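Side-chain contacts in hypothetical protein EF_2215 (Enterococcus faecalis, PDB 2NN5), which is of unknown function but belongs to the AHA1 family, named after the activator of Hsp90 ATPase, and probably binds magnesium: residues M25-R30 and I36-E41; D141-S146 and P169-H174. All blocks are in the same frame, centred on the assembly; numbering follows the deposited sequence.

Interaction 1: residues M25-R30 and I36-E41; sequences MKDTFR and IYFGTE
D27 and T40 make the side-chain hydrogen bond of this pair of strands. T40 OG1 donates to D27 OD1 at 2.7 Å and meets this oxygen nearly along its C-O axis. The two side chains lie side by side and point the same way. With chi1 at -171°, the T40 hydroxyl swings away from its own backbone N and toward the carboxylate. The other oxygen, D27 OD2, bonds to Y175 OH on helix 168-182, and T40 OG1 also bonds to R42 NH2. Bonds at both oxygens fix the rotation of the carboxylate.

Four backbone hydrogen bonds follow along the strands. T28 N gives to G39 O at 2.8 Å, and G39 N returns to T28 O. R30 N gives to Y37 O, and Y37 N to R30 O at 2.8 Å, the latter nearly straight at 173°. Residues 28-32 and 35-44 form an antiparallel beta hairpin. Strand 28-32 is an outermost strand of the sheet, while strand 35-44 also bonds to strand 121-130.

F29 and F38 form the non-hydrogen-bonded pair between these two rungs. Their side chains run alongside each other on the same face, with F29 CE2 3.4 Å from F38 CD1. The ring planes are 34° apart, and the centroids 5.4 Å. The F29 ring also reaches Y175, K178 and L179. F38 CE1 is 3.9 Å from D27 CG, which lies at the ring edge. Beyond D27, K26 NZ and E41 OE1 form a long salt bridge at 3.7 Å. A water accepts from K26 N and donates to E41 O.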
HETATM    1  N   MSE A  25       1.911 -12.903   4.699  1.00 19.47           N
HETATM    2  CA  MSE A  25       2.898 -13.722   5.431  0.60 18.93           C
HETATM    3  C   MSE A  25       3.830 -12.868   6.285  1.00 19.18           C
HETATM    4  O   MSE A  25       4.327 -13.315   7.309  1.00 20.86           O
HETATM    5  CB  MSE A  25       3.767 -14.587   4.453  0.60 18.36           C
HETATM    6  CG  MSE A  25       3.067 -15.754   3.849  0.60 21.02           C
HETATM    7 SE   MSE A  25       4.065 -16.557   2.361  0.36 18.62          SE
HETATM    8  CE  MSE A  25       5.812 -15.725   2.586  0.60 23.16           C
ATOM      9  N   LYS A  26       4.164 -11.669   5.818  1.00 17.39           N
ATOM     10  CA  LYS A  26       5.144 -10.882   6.573  0.50 17.11           C
ATOM     11  C   LYS A  26       4.531  -9.603   7.136  1.00 16.64           C
ATOM     12  O   LYS A  26       5.230  -8.652   7.444  1.00 17.99           O
ATOM     13  CB  LYS A  26       6.417 -10.614   5.756  0.50 20.11           C
ATOM     14  CG  LYS A  26       7.051 -11.923   5.163  0.50 18.48           C
ATOM     15  CD  LYS A  26       8.470 -11.810   4.634  0.50 23.31           C
ATOM     16  CE  LYS A  26       8.930 -13.183   4.081  0.50 14.94           C
ATOM     17  NZ  LYS A  26      10.207 -13.152   3.284  0.50 29.47           N
ATOM     18  N   ASP A  27       3.223  -9.598   7.312  1.00 14.73           N
ATOM     19  CA  ASP A  27       2.627  -8.452   8.026  1.00 13.95           C
ATOM     20  C   ASP A  27       3.232  -8.317   9.413  1.00 12.99           C
ATOM     21  O   ASP A  27       3.384  -9.326  10.142  1.00 15.40           O
ATOM     22  CB  ASP A  27       1.124  -8.606   8.218  1.00 13.15           C
ATOM     23  CG  ASP A  27       0.324  -8.507   6.912  1.00 12.62           C
ATOM     24  OD1 ASP A  27       0.865  -8.155   5.834  1.00 13.37           O
ATOM     25  OD2 ASP A  27      -0.914  -8.687   6.976  1.00 13.99           O
ATOM     26  N   THR A  28       3.497  -7.057   9.808  1.00 12.14           N
ATOM     27  CA  THR A  28       4.053  -6.762  11.103  0.60 12.95           C
ATOM     28  C   THR A  28       3.289  -5.555  11.703  1.00 12.43           C
ATOM     29  O   THR A  28       2.863  -4.666  10.955  1.00 12.25           O
ATOM     30  CB  THR A  28       5.475  -6.474  10.723  0.60 13.11           C
ATOM     31  OG1 THR A  28       6.237  -7.646  10.452  0.60 17.04           O
ATOM     32  CG2 THR A  28       6.071  -5.163  11.097  0.60 17.80           C
ATOM     33  N   PHE A  29       3.158  -5.523  13.024  1.00 13.08           N
ATOM     34  CA  PHE A  29       2.425  -4.472  13.727  1.00 13.81           C
ATOM     35  C   PHE A  29       3.169  -4.060  14.981  1.00 15.15           C
ATOM     36  O   PHE A  29       3.769  -4.906  15.664  1.00 15.69           O
ATOM     37  CB  PHE A  29       1.035  -4.960  14.132  1.00 15.02           C
ATOM     38  CG  PHE A  29       0.274  -5.574  13.004  1.00 13.81           C
ATOM     39  CD1 PHE A  29       0.471  -6.905  12.663  1.00 15.25           C
ATOM     40  CD2 PHE A  29      -0.614  -4.831  12.266  1.00 14.68           C
ATOM     41  CE1 PHE A  29      -0.187  -7.503  11.631  1.00 15.77           C
ATOM     42  CE2 PHE A  29      -1.276  -5.463  11.161  1.00 15.90           C
ATOM     43  CZ  PHE A  29      -1.051  -6.787  10.900  1.00 14.83           C
ATOM     44  N   ARG A  30       3.083  -2.780  15.292  1.00 14.63           N
ATOM     45  CA  ARG A  30       3.542  -2.290  16.583  0.60 16.25           C
ATOM     46  C   ARG A  30       2.674  -1.141  17.043  1.00 15.94           C
ATOM     47  O   ARG A  30       2.070  -0.431  16.241  1.00 16.37           O
ATOM     48  CB  ARG A  30       4.993  -1.844  16.487  0.60 16.96           C
ATOM     49  CG  ARG A  30       5.736  -1.884  17.818  0.60 20.60           C
ATOM     50  CD  ARG A  30       7.017  -1.066  17.774  0.60 30.57           C
ATOM     51  NE  ARG A  30       8.052  -1.679  16.937  0.60 30.43           N
ATOM     52  CZ  ARG A  30       9.353  -1.401  17.020  0.60 43.03           C
ATOM     53  NH1 ARG A  30       9.802  -0.527  17.912  0.60 32.95           N
ATOM     54  NH2 ARG A  30      10.209  -2.008  16.210  0.60 34.71           N
ATOM     55  N   ILE A  36      -0.323   3.305  15.736  1.00 14.24           N
ATOM     56  CA  ILE A  36      -0.108   1.945  15.208  1.00 13.70           C
ATOM     57  C   ILE A  36       0.834   2.046  14.023  1.00 13.24           C
ATOM     58  O   ILE A  36       0.686   2.947  13.172  1.00 14.17           O
ATOM     59  CB  ILE A  36      -1.440   1.317  14.817  1.00 14.76           C
ATOM     60  CG1 ILE A  36      -2.195   0.955  16.108  1.00 16.50           C
ATOM     61  CG2 ILE A  36      -1.230   0.036  13.991  1.00 15.29           C
ATOM     62  CD1 ILE A  36      -3.577   0.490  15.931  1.00 18.63           C
ATOM     63  N   TYR A  37       1.842   1.178  13.982  1.00 13.04           N
ATOM     64  CA  TYR A  37       2.737   1.043  12.831  1.00 12.68           C
ATOM     65  C   TYR A  37       2.485  -0.302  12.166  1.00 12.25           C
ATOM     66  O   TYR A  37       2.402  -1.340  12.846  1.00 15.07           O
ATOM     67  CB  TYR A  37       4.201   1.145  13.266  1.00 13.53           C
ATOM     68  CG  TYR A  37       4.530   2.505  13.887  1.00 14.61           C
ATOM     69  CD1 TYR A  37       4.345   2.744  15.264  1.00 16.46           C
ATOM     70  CD2 TYR A  37       4.967   3.573  13.078  1.00 16.70           C
ATOM     71  CE1 TYR A  37       4.612   4.000  15.818  1.00 16.90           C
ATOM     72  CE2 TYR A  37       5.244   4.821  13.613  1.00 16.58           C
ATOM     73  CZ  TYR A  37       5.056   5.033  14.985  1.00 16.88           C
ATOM     74  OH  TYR A  37       5.370   6.277  15.478  1.00 20.67           O
ATOM     75  N   PHE A  38       2.383  -0.289  10.850  1.00 12.00           N
ATOM     76  CA  PHE A  38       2.102  -1.500  10.096  1.00 11.26           C
ATOM     77  C   PHE A  38       3.176  -1.639   9.026  1.00 11.33           C
ATOM     78  O   PHE A  38       3.570  -0.636   8.399  1.00 12.06           O
ATOM     79  CB  PHE A  38       0.725  -1.334   9.427  1.00 11.25           C
ATOM     80  CG  PHE A  38       0.429  -2.392   8.341  1.00 11.43           C
ATOM     81  CD1 PHE A  38       0.357  -3.757   8.666  1.00 12.70           C
ATOM     82  CD2 PHE A  38       0.173  -2.005   7.033  1.00 13.05           C
ATOM     83  CE1 PHE A  38       0.055  -4.712   7.697  1.00 12.29           C
ATOM     84  CE2 PHE A  38      -0.118  -2.978   6.007  1.00 13.53           C
ATOM     85  CZ  PHE A  38      -0.174  -4.314   6.359  1.00 12.05           C
ATOM     86  N   GLY A  39       3.628  -2.862   8.805  1.00 11.87           N
ATOM     87  CA  GLY A  39       4.594  -3.155   7.734  1.00 11.69           C
ATOM     88  C   GLY A  39       4.151  -4.411   7.027  1.00 11.89           C
ATOM     89  O   GLY A  39       3.562  -5.333   7.632  1.00 13.14           O
ATOM     90  N   THR A  40       4.393  -4.427   5.722  1.00 10.46           N
ATOM     91  CA  THR A  40       4.224  -5.692   4.985  1.00 10.50           C
ATOM     92  C   THR A  40       5.161  -5.682   3.778  1.00 10.90           C
ATOM     93  O   THR A  40       5.865  -4.713   3.555  1.00 12.67           O
ATOM     94  CB  THR A  40       2.775  -5.872   4.574  1.00 11.57           C
ATOM     95  OG1 THR A  40       2.574  -7.183   4.048  1.00 11.17           O
ATOM     96  CG2 THR A  40       2.334  -4.843   3.548  1.00 12.96           C
ATOM     97  N   GLU A  41       5.186  -6.794   3.070  1.00 11.20           N
ATOM     98  CA  GLU A  41       6.086  -6.915   1.925  1.00 13.38           C
ATOM     99  C   GLU A  41       5.370  -7.563   0.773  1.00 12.33           C
ATOM    100  O   GLU A  41       4.541  -8.457   0.984  1.00 11.81           O
ATOM    101  CB  GLU A  41       7.285  -7.846   2.302  1.00 15.78           C
ATOM    102  CG  GLU A  41       8.003  -7.481   3.529  1.00 19.86           C
ATOM    103  CD  GLU A  41       9.173  -8.411   3.820  1.00 21.59           C
ATOM    104  OE1 GLU A  41       9.277  -9.538   3.214  1.00 24.50           O
ATOM    105  OE2 GLU A  41       9.997  -8.007   4.683  1.00 30.52           O
TER
HETATM  106  O   HOH W   1       3.834 -10.284   3.376  1.00 27.06           O

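Interaction 2: residues D141-S146 and P169-H174; sequences DIAGWS and PQIENH
A143 meets I171 and E172 where helix 138-157 and helix 168-182 come together. Ahead of it, D141 OD1 is hydrogen-bonded to W105 NE1, away from the second helix segment. I142 comes next and lies against Y175 and L179, further along helix 168-182.

A143 itself makes every close contact between the two segments. Its methyl points at the second helix and fits between two neighbouring side chains. A143 CB is 3.8 Å from I171 CG2 and 3.7 Å from E172 CG. I171 chi1 of -66° sets CG1 beside the backbone N and leaves CG2 opposite that N, where it meets the alanine. I171 CG2 also lies 4.2 Å from A143 CA. E172 touches with the CG methylene; its extended chain carries the carboxylate beyond. The small A143 side chain suits the short spacing of the backbones, with A143 CA only 5.4 Å from E172 CA.

G144 follows and makes no contact with 169-174. S146, almost one turn after A143, points back toward this helix. S146 OG is hydrogen-bonded to Y175 OH, beyond the 169-174 segment. Helix 138-157 is the long helix packed over the antiparallel sheet, consistent with the helix-grip fold of the SRPBCC superfamily. Helix 168-182 adds a further layer here.

No hydrogen bond or salt bridge joins 141-146 to 169-174. The contact is small and apolar, 121 Å² in all, so the two segments share van der Waals contact of two methyls and a methylene, with no directional bond between them to fix their angle.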
ATOM      1  N   ASP A 141      -8.271   0.635   7.185  1.00 13.11           N
ATOM      2  CA  ASP A 141      -7.300   1.257   6.285  1.00 11.94           C
ATOM      3  C   ASP A 141      -6.207   0.254   5.952  1.00 10.56           C
ATOM      4  O   ASP A 141      -5.844   0.138   4.756  1.00 11.17           O
ATOM      5  CB  ASP A 141      -6.706   2.487   6.936  1.00 12.62           C
ATOM      6  CG  ASP A 141      -5.832   3.252   5.984  1.00 13.27           C
ATOM      7  OD1 ASP A 141      -6.394   4.038   5.172  1.00 17.09           O
ATOM      8  OD2 ASP A 141      -4.601   3.034   5.999  1.00 16.31           O
ATOM      9  N   ILE A 142      -5.687  -0.482   6.964  1.00 11.16           N
ATOM     10  CA  ILE A 142      -4.705  -1.545   6.730  1.00 11.44           C
ATOM     11  C   ILE A 142      -5.239  -2.636   5.797  1.00 11.87           C
ATOM     12  O   ILE A 142      -4.512  -3.068   4.870  1.00 12.70           O
ATOM     13  CB  ILE A 142      -4.224  -2.121   8.073  1.00 11.29           C
ATOM     14  CG1 ILE A 142      -3.392  -1.039   8.814  1.00 13.25           C
ATOM     15  CG2 ILE A 142      -3.402  -3.383   7.840  1.00 15.07           C
ATOM     16  CD1 ILE A 142      -3.149  -1.344  10.318  1.00 13.09           C
ATOM     17  N   ALA A 143      -6.496  -3.058   5.992  1.00 11.50           N
ATOM     18  CA  ALA A 143      -7.111  -4.048   5.097  1.00 11.81           C
ATOM     19  C   ALA A 143      -7.097  -3.501   3.683  1.00 11.62           C
ATOM     20  O   ALA A 143      -6.752  -4.205   2.739  1.00 12.41           O
ATOM     21  CB  ALA A 143      -8.534  -4.317   5.559  1.00 12.56           C
ATOM     22  N   GLY A 144      -7.465  -2.222   3.522  1.00 11.38           N
ATOM     23  CA  GLY A 144      -7.482  -1.632   2.171  1.00 11.29           C
ATOM     24  C   GLY A 144      -6.104  -1.656   1.515  1.00  9.48           C
ATOM     25  O   GLY A 144      -5.967  -1.985   0.340  1.00 11.66           O
ATOM     26  N   TRP A 145      -5.061  -1.292   2.278  1.00 10.14           N
ATOM     27  CA  TRP A 145      -3.715  -1.348   1.727  1.00 10.20           C
ATOM     28  C   TRP A 145      -3.292  -2.765   1.369  1.00 10.90           C
ATOM     29  O   TRP A 145      -2.666  -2.976   0.322  1.00 11.72           O
ATOM     30  CB  TRP A 145      -2.694  -0.747   2.713  1.00 10.60           C
ATOM     31  CG  TRP A 145      -2.735   0.761   2.619  1.00 10.77           C
ATOM     32  CD1 TRP A 145      -3.179   1.663   3.550  1.00 11.90           C
ATOM     33  CD2 TRP A 145      -2.372   1.526   1.446  1.00 10.37           C
ATOM     34  NE1 TRP A 145      -3.093   2.951   3.034  1.00 13.98           N
ATOM     35  CE2 TRP A 145      -2.593   2.894   1.754  1.00 11.31           C
ATOM     36  CE3 TRP A 145      -1.782   1.196   0.206  1.00 10.91           C
ATOM     37  CZ2 TRP A 145      -2.312   3.917   0.832  1.00 13.90           C
ATOM     38  CZ3 TRP A 145      -1.533   2.219  -0.717  1.00 12.04           C
ATOM     39  CH2 TRP A 145      -1.776   3.546  -0.390  1.00 12.95           C
ATOM     40  N   SER A 146      -3.626  -3.745   2.209  1.00 12.04           N
ATOM     41  CA  SER A 146      -3.234  -5.118   1.895  0.60 11.31           C
ATOM     42  C   SER A 146      -3.846  -5.551   0.561  1.00 11.17           C
ATOM     43  O   SER A 146      -3.163  -6.210  -0.262  1.00 11.10           O
ATOM     44  CB  SER A 146      -3.654  -6.033   3.045  0.60 12.25           C
ATOM     45  OG  SER A 146      -2.889  -5.692   4.189  0.60 13.64           O
ATOM     46  N   PRO A 169     -15.205  -7.748   4.319  1.00 26.91           N
ATOM     47  CA  PRO A 169     -15.454  -7.908   5.764  1.00 26.66           C
ATOM     48  C   PRO A 169     -14.547  -8.920   6.477  1.00 25.40           C
ATOM     49  O   PRO A 169     -14.138  -8.688   7.621  1.00 24.71           O
ATOM     50  CB  PRO A 169     -16.921  -8.358   5.812  1.00 26.93           C
ATOM     51  CG  PRO A 169     -17.505  -7.701   4.598  1.00 28.06           C
ATOM     52  CD  PRO A 169     -16.456  -7.934   3.552  1.00 27.26           C
ATOM     53  N   GLN A 170     -14.200 -10.004   5.794  1.00 24.23           N
ATOM     54  CA  GLN A 170     -13.361 -11.041   6.366  1.00 23.81           C
ATOM     55  C   GLN A 170     -11.914 -10.526   6.610  1.00 22.09           C
ATOM     56  O   GLN A 170     -11.309 -10.735   7.670  1.00 21.35           O
ATOM     57  CB  GLN A 170     -13.389 -12.216   5.411  1.00 25.38           C
ATOM     58  CG  GLN A 170     -12.330 -13.286   5.547  1.00 30.21           C
ATOM     59  CD  GLN A 170     -12.144 -13.787   6.968  1.00 41.97           C
ATOM     60  OE1 GLN A 170     -12.987 -13.558   7.847  1.00 39.14           O
ATOM     61  NE2 GLN A 170     -11.019 -14.477   7.210  1.00 37.11           N
ATOM     62  N   ILE A 171     -11.390  -9.852   5.608  1.00 21.07           N
ATOM     63  CA  ILE A 171     -10.074  -9.228   5.714  1.00 18.10           C
ATOM     64  C   ILE A 171     -10.086  -8.142   6.798  1.00 17.53           C
ATOM     65  O   ILE A 171      -9.162  -8.087   7.615  1.00 17.03           O
ATOM     66  CB  ILE A 171      -9.607  -8.730   4.352  1.00 18.20           C
ATOM     67  CG1 ILE A 171      -9.367  -9.921   3.422  1.00 18.27           C
ATOM     68  CG2 ILE A 171      -8.306  -7.981   4.455  1.00 16.07           C
ATOM     69  CD1 ILE A 171      -9.350  -9.524   1.959  1.00 22.25           C
ATOM     70  N   GLU A 172     -11.148  -7.321   6.821  1.00 18.25           N
ATOM     71  CA  GLU A 172     -11.229  -6.262   7.825  0.50 17.58           C
ATOM     72  C   GLU A 172     -11.250  -6.851   9.241  1.00 18.11           C
ATOM     73  O   GLU A 172     -10.566  -6.341  10.128  1.00 16.90           O
ATOM     74  CB  GLU A 172     -12.398  -5.320   7.531  0.50 18.38           C
ATOM     75  CG  GLU A 172     -12.167  -4.537   6.246  0.50 19.32           C
ATOM     76  CD  GLU A 172     -13.378  -3.790   5.754  0.50 23.09           C
ATOM     77  OE1 GLU A 172     -14.465  -3.921   6.371  0.50 22.45           O
ATOM     78  OE2 GLU A 172     -13.244  -3.083   4.731  0.50 25.34           O
ATOM     79  N   ASN A 173     -11.984  -7.948   9.451  1.00 17.81           N
ATOM     80  CA  ASN A 173     -11.982  -8.632  10.728  1.00 17.24           C
ATOM     81  C   ASN A 173     -10.597  -9.217  11.112  1.00 16.03           C
ATOM     82  O   ASN A 173     -10.163  -9.129  12.281  1.00 16.07           O
ATOM     83  CB  ASN A 173     -13.066  -9.703  10.793  1.00 19.98           C
ATOM     84  CG  ASN A 173     -13.051 -10.419  12.113  1.00 23.10           C
ATOM     85  OD1 ASN A 173     -12.582 -11.574  12.215  1.00 26.84           O
ATOM     86  ND2 ASN A 173     -13.450  -9.711  13.162  1.00 23.19           N
ATOM     87  N   HIS A 174      -9.901  -9.788  10.126  1.00 15.04           N
ATOM     88  CA  HIS A 174      -8.555 -10.260  10.397  1.00 14.32           C
ATOM     89  C   HIS A 174      -7.673  -9.163  10.968  1.00 13.27           C
ATOM     90  O   HIS A 174      -6.981  -9.356  11.964  1.00 13.12           O
ATOM     91  CB  HIS A 174      -7.933 -10.777   9.128  1.00 15.09           C
ATOM     92  CG  HIS A 174      -6.498 -11.156   9.286  1.00 15.87           C
ATOM     93  ND1 HIS A 174      -5.449 -10.374   8.850  1.00 17.32           N
ATOM     94  CD2 HIS A 174      -5.939 -12.284   9.767  1.00 17.50           C
ATOM     95  CE1 HIS A 174      -4.306 -11.005   9.055  1.00 13.44           C
ATOM     96  NE2 HIS A 174      -4.575 -12.145   9.664  1.00 20.73           N
TER

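How the interactions relate
Interaction 1 is the larger contact and is partly buried; interaction 2 is small and buried. The first joins neighbours in a sheet, so backbone hydrogen bonds carry it, helped by a carboxylate, a hydroxyl and two rings. The second joins two helices by aliphatic contact alone. They hold different elements, yet they touch. F38 CZ packs 3.7 Å from both I142 CG2 and S146 OG, which brings the hairpin against helix 138-157. Y175 ties them further: its hydroxyl bonds to D27 of interaction 1 and to S146 of interaction 2. Helix 168-182 is one partner of interaction 2 and also lies against interaction 1 through F29 and I36, while K26, T28 and R30 lie at the exposed margin.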